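Endoglucanase (Mytilus edulis, PDB 1WC2) hydrolyses internal beta-1,4-glucosidic linkages of cellulose and related beta-glucans, acts on soluble carboxymethylcellulose and also has expansin activity. Local coordinates at residues T20-S25 with H130-N135; G46-A51 with S138-M143; G70-L75 with T96-N101. All blocks are in the same frame, centred on the assembly; numbering follows the deposited sequence.

Contact 1 (T20-S25 with H130-N135)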
loop_
_atom_site.group_PDB
_atom_site.type_symbol
_atom_site.label_atom_id
_atom_site.label_comp_id
_atom_site.label_asym_id
_atom_site.label_seq_id
_atom_site.Cartn_x
_atom_site.Cartn_y
_atom_site.Cartn_z
ATOM N N THR A 20 7.414 0.962 0.719
ATOM C CA THR A 20 8.349 1.801 -0.034
ATOM C C THR A 20 7.656 3.020 -0.621
ATOM O O THR A 20 6.704 2.875 -1.385
ATOM C CB THR A 20 8.935 1.042 -1.286
ATOM O OG1 THR A 20 9.369 -0.288 -0.973
ATOM C CG2 THR A 20 10.157 1.790 -1.877
ATOM N N ASN A 21 8.210 4.199 -0.349
ATOM C CA ASN A 21 7.709 5.435 -0.935
ATOM C C ASN A 21 8.068 5.385 -2.422
ATOM O O ASN A 21 9.191 5.034 -2.767
ATOM C CB ASN A 21 8.328 6.653 -0.235
ATOM C CG ASN A 21 7.724 6.885 1.140
ATOM O OD1 ASN A 21 6.530 6.650 1.351
ATOM N ND2 ASN A 21 8.548 7.315 2.087
ATOM N N TYR A 22 7.095 5.648 -3.293
ATOM C CA TYR A 22 7.290 5.624 -4.746
ATOM C C TYR A 22 6.466 6.727 -5.414
ATOM O O TYR A 22 5.639 7.377 -4.769
ATOM C CB TYR A 22 6.975 4.224 -5.336
ATOM C CG TYR A 22 5.546 3.935 -5.823
ATOM C CD1 TYR A 22 5.325 3.252 -7.024
ATOM C CD2 TYR A 22 4.417 4.279 -5.078
ATOM C CE1 TYR A 22 4.036 2.954 -7.469
ATOM C CE2 TYR A 22 3.119 3.986 -5.542
ATOM C CZ TYR A 22 2.929 3.334 -6.739
ATOM O OH TYR A 22 1.650 3.058 -7.198
ATOM N N HIS A 23 6.706 6.938 -6.701
ATOM C CA HIS A 23 5.866 7.807 -7.495
ATOM C C HIS A 23 5.531 7.154 -8.810
ATOM O O HIS A 23 6.431 6.733 -9.542
ATOM C CB HIS A 23 6.538 9.154 -7.778
ATOM C CG HIS A 23 5.777 9.979 -8.764
ATOM N ND1 HIS A 23 4.436 10.260 -8.605
ATOM C CD2 HIS A 23 6.137 10.520 -9.950
ATOM C CE1 HIS A 23 4.011 10.965 -9.635
ATOM N NE2 HIS A 23 5.021 11.132 -10.467
ATOM N N ASP A 24 4.241 7.062 -9.101
ATOM C CA ASP A 24 3.774 6.566 -10.385
ATOM C C ASP A 24 2.605 7.447 -10.831
ATOM O O ASP A 24 1.648 7.601 -10.057
ATOM C CB ASP A 24 3.363 5.095 -10.224
ATOM C CG ASP A 24 3.036 4.431 -11.532
ATOM O OD1 ASP A 24 2.065 4.863 -12.170
ATOM O OD2 ASP A 24 3.699 3.463 -11.993
ATOM N N SER A 25 2.683 7.994 -12.058
ATOM C CA SER A 25 1.655 8.888 -12.631
ATOM C C SER A 25 0.729 8.199 -13.649
ATOM O O SER A 25 -0.150 8.848 -14.217
ATOM C CB SER A 25 2.310 10.092 -13.316
ATOM O OG SER A 25 3.143 9.674 -14.374
ATOM N N HIS A 130 3.344 -6.213 1.201
ATOM C CA HIS A 130 4.110 -5.007 0.921
ATOM C C HIS A 130 3.225 -3.983 0.216
ATOM O O HIS A 130 2.479 -4.346 -0.694
ATOM C CB HIS A 130 5.340 -5.304 0.051
ATOM C CG HIS A 130 6.199 -4.117 -0.196
ATOM N ND1 HIS A 130 7.165 -3.720 0.706
ATOM C CD2 HIS A 130 6.194 -3.198 -1.194
ATOM C CE1 HIS A 130 7.729 -2.609 0.258
ATOM N NE2 HIS A 130 7.164 -2.275 -0.893
ATOM N N LEU A 131 3.322 -2.717 0.633
ATOM C CA LEU A 131 2.633 -1.621 -0.052
ATOM C C LEU A 131 3.643 -0.576 -0.525
ATOM O O LEU A 131 4.459 -0.089 0.262
ATOM C CB LEU A 131 1.613 -0.947 0.867
ATOM C CG LEU A 131 0.426 -1.795 1.343
ATOM C CD1 LEU A 131 -0.501 -0.914 2.165
ATOM C CD2 LEU A 131 -0.365 -2.442 0.209
ATOM N N ASP A 132 3.593 -0.242 -1.810
ATOM C CA ASP A 132 4.280 0.937 -2.322
ATOM C C ASP A 132 3.324 2.108 -2.083
ATOM O O ASP A 132 2.156 2.043 -2.466
ATOM C CB ASP A 132 4.639 0.834 -3.820
ATOM C CG ASP A 132 5.866 -0.047 -4.120
ATOM O OD1 ASP A 132 6.596 -0.474 -3.208
ATOM O OD2 ASP A 132 6.148 -0.351 -5.303
ATOM N N LEU A 133 3.802 3.146 -1.404
ATOM C CA LEU A 133 2.973 4.284 -1.020
ATOM C C LEU A 133 3.253 5.483 -1.922
ATOM O O LEU A 133 4.388 5.947 -2.013
ATOM C CB LEU A 133 3.257 4.681 0.441
ATOM C CG LEU A 133 3.232 3.549 1.488
ATOM C CD1 LEU A 133 3.569 4.085 2.878
ATOM C CD2 LEU A 133 1.899 2.848 1.481
ATOM N N GLU A 134 2.221 5.994 -2.582
ATOM C CA GLU A 134 2.421 7.165 -3.427
ATOM C C GLU A 134 2.946 8.354 -2.617
ATOM O O GLU A 134 2.358 8.728 -1.597
ATOM C CB GLU A 134 1.130 7.525 -4.147
ATOM C CG GLU A 134 1.227 8.773 -5.025
ATOM C CD GLU A 134 2.293 8.702 -6.135
ATOM O OE1 GLU A 134 2.390 7.657 -6.827
ATOM O OE2 GLU A 134 3.048 9.685 -6.320
ATOM N N ASN A 135 4.031 8.966 -3.106
ATOM C CA ASN A 135 4.757 10.019 -2.380
ATOM C C ASN A 135 5.273 11.153 -3.272
ATOM O O ASN A 135 6.138 11.939 -2.860
ATOM C CB ASN A 135 5.917 9.437 -1.574
ATOM C CG ASN A 135 6.466 10.426 -0.545
ATOM O OD1 ASN A 135 5.703 10.994 0.247
ATOM N ND2 ASN A 135 7.780 10.647 -0.560
#

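Contact 2 (G46-A51 with S138-M143)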
loop_
_atom_site.group_PDB
_atom_site.type_symbol
_atom_site.label_atom_id
_atom_site.label_comp_id
_atom_site.label_asym_id
_atom_site.label_seq_id
_atom_site.Cartn_x
_atom_site.Cartn_y
_atom_site.Cartn_z
ATOM N N GLY A 46 -2.345 13.438 -4.847
ATOM C CA GLY A 46 -2.211 13.999 -3.522
ATOM C C GLY A 46 -2.872 13.146 -2.451
ATOM O O GLY A 46 -2.871 13.534 -1.289
ATOM N N SER A 47 -3.434 11.986 -2.815
ATOM C CA SER A 47 -4.124 11.114 -1.852
ATOM C C SER A 47 -3.198 10.081 -1.219
ATOM O O SER A 47 -2.085 9.846 -1.702
ATOM C CB SER A 47 -5.256 10.369 -2.553
ATOM O OG SER A 47 -6.322 11.252 -2.854
ATOM N N PHE A 48 -3.667 9.491 -0.116
ATOM C CA PHE A 48 -3.046 8.326 0.496
ATOM C C PHE A 48 -3.548 7.086 -0.262
ATOM O O PHE A 48 -4.613 6.523 0.031
ATOM C CB PHE A 48 -3.358 8.255 1.996
ATOM C CG PHE A 48 -2.606 9.273 2.847
ATOM C CD1 PHE A 48 -3.258 9.952 3.869
ATOM C CD2 PHE A 48 -1.237 9.499 2.670
ATOM C CE1 PHE A 48 -2.569 10.869 4.680
ATOM C CE2 PHE A 48 -0.556 10.413 3.484
ATOM C CZ PHE A 48 -1.227 11.083 4.495
ATOM N N VAL A 49 -2.773 6.718 -1.285
ATOM C CA VAL A 49 -3.036 5.557 -2.125
ATOM C C VAL A 49 -1.786 4.698 -2.227
ATOM O O VAL A 49 -0.672 5.163 -1.968
ATOM C CB VAL A 49 -3.566 5.966 -3.533
ATOM C CG1 VAL A 49 -4.930 6.661 -3.401
ATOM C CG2 VAL A 49 -2.559 6.834 -4.301
ATOM N N ALA A 50 -1.994 3.445 -2.619
ATOM C CA ALA A 50 -0.934 2.446 -2.602
ATOM C C ALA A 50 -1.033 1.470 -3.761
ATOM O O ALA A 50 -2.110 1.214 -4.298
ATOM C CB ALA A 50 -0.975 1.674 -1.301
ATOM N N ALA A 51 0.114 0.901 -4.111
ATOM C CA ALA A 51 0.206 -0.266 -4.975
ATOM C C ALA A 51 0.471 -1.482 -4.088
ATOM O O ALA A 51 1.444 -1.500 -3.331
ATOM C CB ALA A 51 1.324 -0.088 -5.999
ATOM N N SER A 138 5.040 14.308 -1.530
ATOM C CA SER A 138 5.603 14.229 -0.186
ATOM C C SER A 138 4.527 14.041 0.893
ATOM O O SER A 138 4.745 14.367 2.062
ATOM C CB SER A 138 6.508 15.446 0.114
ATOM O OG SER A 138 7.601 15.506 -0.793
ATOM N N GLN A 139 3.397 13.451 0.515
ATOM C CA GLN A 139 2.347 13.200 1.503
ATOM C C GLN A 139 2.792 12.220 2.601
ATOM O O GLN A 139 2.314 12.288 3.745
ATOM C CB GLN A 139 1.047 12.733 0.848
ATOM C CG GLN A 139 1.135 11.493 -0.071
ATOM C CD GLN A 139 1.309 11.866 -1.547
ATOM O OE1 GLN A 139 2.307 12.488 -1.929
ATOM N NE2 GLN A 139 0.336 11.506 -2.368
ATOM N N VAL A 140 3.689 11.297 2.255
ATOM C CA VAL A 140 4.191 10.320 3.221
ATOM C C VAL A 140 5.474 10.812 3.904
ATOM O O VAL A 140 5.544 10.840 5.122
ATOM C CB VAL A 140 4.359 8.910 2.594
ATOM C CG1 VAL A 140 4.851 7.903 3.632
ATOM C CG2 VAL A 140 3.031 8.439 1.990
ATOM N N THR A 141 6.490 11.237 3.142
ATOM C CA THR A 141 7.727 11.727 3.768
ATOM C C THR A 141 7.520 13.031 4.552
ATOM O O THR A 141 8.276 13.299 5.473
ATOM C CB THR A 141 8.860 11.919 2.768
ATOM O OG1 THR A 141 8.368 12.574 1.591
ATOM C CG2 THR A 141 9.435 10.570 2.311
ATOM N N GLY A 142 6.486 13.811 4.226
ATOM C CA GLY A 142 6.157 15.008 4.985
ATOM C C GLY A 142 5.802 14.709 6.436
ATOM O O GLY A 142 5.955 15.578 7.306
ATOM N N MET A 143 5.314 13.482 6.695
ATOM C CA MET A 143 5.026 13.002 8.050
ATOM C C MET A 143 6.234 12.367 8.737
ATOM O O MET A 143 6.111 11.829 9.831
ATOM C CB MET A 143 3.949 11.918 8.021
ATOM C CG MET A 143 2.663 12.303 7.382
ATOM S SD MET A 143 1.369 11.050 7.618
ATOM C CE MET A 143 1.929 9.695 6.567
#

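Contact 3 (G70-L75 with T96-N101)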
loop_
_atom_site.group_PDB
_atom_site.type_symbol
_atom_site.label_atom_id
_atom_site.label_comp_id
_atom_site.label_asym_id
_atom_site.label_seq_id
_atom_site.Cartn_x
_atom_site.Cartn_y
_atom_site.Cartn_z
ATOM N N GLY A 70 -9.495 -0.894 -4.497
ATOM C CA GLY A 70 -10.424 -0.060 -3.738
ATOM C C GLY A 70 -10.484 -0.325 -2.241
ATOM O O GLY A 70 -11.202 0.382 -1.518
ATOM N N GLN A 71 -9.761 -1.339 -1.761
ATOM C CA GLN A 71 -9.776 -1.667 -0.341
ATOM C C GLN A 71 -8.864 -0.691 0.393
ATOM O O GLN A 71 -7.787 -0.341 -0.102
ATOM C CB GLN A 71 -9.289 -3.095 -0.118
ATOM C CG GLN A 71 -9.476 -3.571 1.300
ATOM C CD GLN A 71 -8.976 -4.981 1.498
ATOM O OE1 GLN A 71 -7.782 -5.248 1.325
ATOM N NE2 GLN A 71 -9.877 -5.892 1.878
ATOM N N CYS A 72 -9.293 -0.261 1.581
ATOM C CA CYS A 72 -8.473 0.600 2.428
ATOM C C CYS A 72 -7.777 -0.196 3.531
ATOM O O CYS A 72 -8.389 -1.059 4.189
ATOM C CB CYS A 72 -9.303 1.742 3.020
ATOM S SG CYS A 72 -9.739 2.994 1.778
ATOM N N ILE A 73 -6.496 0.117 3.703
ATOM C CA ILE A 73 -5.606 -0.522 4.661
ATOM C C ILE A 73 -5.053 0.546 5.604
ATOM O O ILE A 73 -4.401 1.492 5.166
ATOM C CB ILE A 73 -4.408 -1.209 3.946
ATOM C CG1 ILE A 73 -4.868 -2.166 2.843
ATOM C CG2 ILE A 73 -3.495 -1.873 4.993
ATOM C CD1 ILE A 73 -5.617 -3.328 3.331
ATOM N N LYS A 74 -5.320 0.386 6.898
ATOM C CA LYS A 74 -4.774 1.254 7.933
ATOM C C LYS A 74 -3.427 0.712 8.392
ATOM O O LYS A 74 -3.336 -0.443 8.836
ATOM C CB LYS A 74 -5.744 1.353 9.112
ATOM C CG LYS A 74 -5.270 2.297 10.214
ATOM C CD LYS A 74 -6.293 2.438 11.337
ATOM C CE LYS A 74 -5.810 3.363 12.458
ATOM N NZ LYS A 74 -6.756 3.333 13.611
ATOM N N LEU A 75 -2.385 1.526 8.249
ATOM C CA LEU A 75 -1.030 1.171 8.644
ATOM C C LEU A 75 -0.673 1.878 9.939
ATOM O O LEU A 75 -0.945 3.071 10.079
ATOM C CB LEU A 75 -0.041 1.591 7.560
ATOM C CG LEU A 75 -0.188 0.917 6.189
ATOM C CD1 LEU A 75 0.927 1.391 5.268
ATOM C CD2 LEU A 75 -0.178 -0.597 6.322
ATOM N N THR A 96 -4.413 5.736 6.689
ATOM C CA THR A 96 -5.096 4.739 5.876
ATOM C C THR A 96 -4.894 5.023 4.379
ATOM O O THR A 96 -5.040 6.171 3.922
ATOM C CB THR A 96 -6.588 4.721 6.241
ATOM O OG1 THR A 96 -6.755 4.228 7.577
ATOM C CG2 THR A 96 -7.393 3.774 5.351
ATOM N N PHE A 97 -4.584 3.966 3.631
ATOM C CA PHE A 97 -4.262 4.033 2.212
ATOM C C PHE A 97 -5.251 3.193 1.420
ATOM O O PHE A 97 -5.521 2.045 1.765
ATOM C CB PHE A 97 -2.830 3.528 1.969
ATOM C CG PHE A 97 -1.780 4.344 2.674
ATOM C CD1 PHE A 97 -1.525 4.146 4.024
ATOM C CD2 PHE A 97 -1.060 5.321 2.000
ATOM C CE1 PHE A 97 -0.590 4.919 4.698
ATOM C CE2 PHE A 97 -0.110 6.093 2.674
ATOM C CZ PHE A 97 0.120 5.890 4.023
ATOM N N MET A 98 -5.775 3.738 0.328
ATOM C CA MET A 98 -6.588 2.959 -0.610
ATOM C C MET A 98 -5.695 2.275 -1.649
ATOM O O MET A 98 -4.846 2.938 -2.263
ATOM C CB MET A 98 -7.596 3.851 -1.334
ATOM C CG MET A 98 -8.463 3.077 -2.334
ATOM S SD MET A 98 -9.707 4.103 -3.167
ATOM C CE MET A 98 -10.942 4.256 -1.821
ATOM N N ILE A 99 -5.910 0.976 -1.872
ATOM C CA ILE A 99 -5.211 0.263 -2.940
ATOM C C ILE A 99 -5.798 0.708 -4.290
ATOM O O ILE A 99 -6.978 0.478 -4.570
ATOM C CB ILE A 99 -5.325 -1.271 -2.762
ATOM C CG1 ILE A 99 -4.591 -1.714 -1.487
ATOM C CG2 ILE A 99 -4.791 -1.999 -3.992
ATOM C CD1 ILE A 99 -4.873 -3.159 -1.065
ATOM N N THR A 100 -4.969 1.359 -5.107
ATOM C CA THR A 100 -5.369 1.786 -6.446
ATOM C C THR A 100 -4.508 1.170 -7.542
ATOM O O THR A 100 -4.762 1.416 -8.720
ATOM C CB THR A 100 -5.311 3.328 -6.591
ATOM O OG1 THR A 100 -3.959 3.765 -6.354
ATOM C CG2 THR A 100 -6.249 4.026 -5.598
ATOM N N ASN A 101 -3.489 0.390 -7.189
ATOM C CA ASN A 101 -2.555 -0.105 -8.189
ATOM C C ASN A 101 -1.913 -1.404 -7.702
ATOM O O ASN A 101 -2.107 -1.832 -6.555
ATOM C CB ASN A 101 -1.519 1.010 -8.494
ATOM C CG ASN A 101 -0.829 0.880 -9.867
ATOM O OD1 ASN A 101 -1.100 -0.014 -10.656
ATOM N ND2 ASN A 101 0.046 1.828 -10.162
#

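Contact 1 (T20-S25 with H130-N135)
His130 meets Thr20 where strands 129-134 and 14-22 run parallel in the double-psi beta-barrel of glycoside hydrolase family 45. In the conformer given, the edge of the His130 ring faces Thr20, and its NE2 donates to Asp132 OD1 in a bent bond. Ser18 takes up ND1 of the same ring. The carbonyl O of Leu131 receives Thr20 N at 3.2 Å. Asp132, the proton donor by similarity, lies on the same face of the sheet as Thr20 and Tyr22. Its CB sits over the centre of the Tyr22 ring, 3.7 Å from the centroid, in a CH-pi contact. Leu133 uses both backbone polar atoms: its N binds Thr20 O at 2.9 Å, and its O accepts Tyr22 N at 3.0 Å. Glu134 bends at chi2 (59°), which turns its carboxylate toward His23 and Asp24, just past the end of strand 14-22. OE2 of Glu134 receives ND1 of His23 at 2.7 Å, nearly straight and in the plane of the imidazole. OE1 of Glu134 offers its syn lone pair to Asp24 N at 3.0 Å. OE2 also takes Gly136 N. The bond to Asp24 N is consistent with a second-shell role, positioning the backbone of the nucleophile assigned by similarity. Asn135 N closes the ladder on Tyr22 O at 2.8 Å. The Asn135 amide stacks on that of Asn21, with planes 27° apart; its OD1 accepts Val140 N and its ND2 binds Thr141 OG1. Trp145 O takes ND2 of Asn21, whereas Asn21 OD1 is buried with no hydrogen-bond partner and has CB of Leu133 at 3.9 Å.

Contact 2 (G46-A51 with S138-M143)
The Phe48 ring meets segment 138-143 mainly along its edge. Gln139 O lies there in the ring plane, 3.4 Å from Phe48 CE2, and Val140 CG2 stands near the same plane. The Met143 side chain points back toward Phe48 and meets the ring obliquely. Its CE is 4.0 Å from Phe48 CZ, and its SD is 5.2 Å from the ring centroid, a Met-aromatic contact. The bend at chi3 (-71°) carries that methyl group to the ring. Elsewhere Phe48 meets the Phe97 ring.

The Gln139 amide plane is turned 51° from the Phe48 ring, and the two side chains run alongside each other, antiparallel. Gln139 NE2 gives the one hydrogen bond between the segments, to Ser47 O at 3.0 Å. The bond is nearly straight (168°) and lies in the amide plane of Gln139, but NE2 stands above the plane of the Ser47 carbonyl. NE2 also donates to Ala45 O, and OE1 accepts Arg137 N. Three bonds therefore fix the rotation of this buried amide. CB of Gln139 packs on Phe48 CE2 at 3.9 Å.

Residues 141-143 form a 3-10 turn, with Met143 N bonded to Val140 O. The contact joins the residues leading into strand 49-53 to the loop between strands 129-134 and 148-155, a connection packed against the double-psi beta-barrel of family 45 glycoside hydrolases.

Contact 3 (G70-L75 with T96-N101)
Gln71 O is gripped twice by the opposite strand. Ile99 N donates to Gln71 O at 2.9 Å and almost straight (175°), and the CA-H of Met98 adds a longer contact to the same Gln71 O, with CA at 3.5 Å. Phe97 O is held in the same way, by Ile73 N at 2.9 Å and by the CA-H of Cys72. Phe97 N returns a bond to Ile73 O. That makes Ile73 and Phe97 a hydrogen-bonded antiparallel pair, set between the non-hydrogen-bonded pairs Cys72-Met98 and Lys74-Thr96. Gly70 N extends the pairing to Ile99 O at 2.9 Å, in the carbonyl plane.

The two faces differ in character. On one, CD1 of Ile99 meets CG1 of Ile73 at 4.0 Å. Farther along, Leu75 crosses Phe97 at about a right angle, its CD1 3.9 Å from Phe97 CE1. On the other, CG2 of Thr96 touches CB of Cys72 at 3.6 Å. The hydroxyl of Thr96 lies against CB and CG of Lys74. Met98 has CG anti to its own nitrogen (chi1 180°) and turns at chi3 to bring CE near both Gly70 O and Cys72 SG. The sulfur of Cys72 is in the disulfide to Cys157. Main-chain bonds thus set the register. Apolar side chains cover the Ile73 and Phe97 face, the other mixes Cys72, Met98, Thr96 and Lys74, and the disulfide ties the pair covalently to the start of helix 157-163.

In the fold
From the N terminus the chain passes through 20-25, 46-51, 70-75, 96-101, 130-135 and 138-143. Contact 3 closes first, joining strands 72-78 and 94-100 after a short excursion. It is nested inside both longer loops. Contact 1 then brings strand 129-134 back beside strand 14-22, and contact 2 brings the following loop to the entry of strand 49-53. Contacts 1 and 2 cross along the chain. Strand 49-53 sits between the pairs: Ala51 N bonds Asp132 O on one side, and Ala50 N bonds Met98 O on the other. Asn135 OD1 accepts Val140 N, linking contacts 1 and 2 directly. Contacts 1 and 3 lie in one sheet; contact 2 joins its strand 49-53 to the loop after strand 129-134.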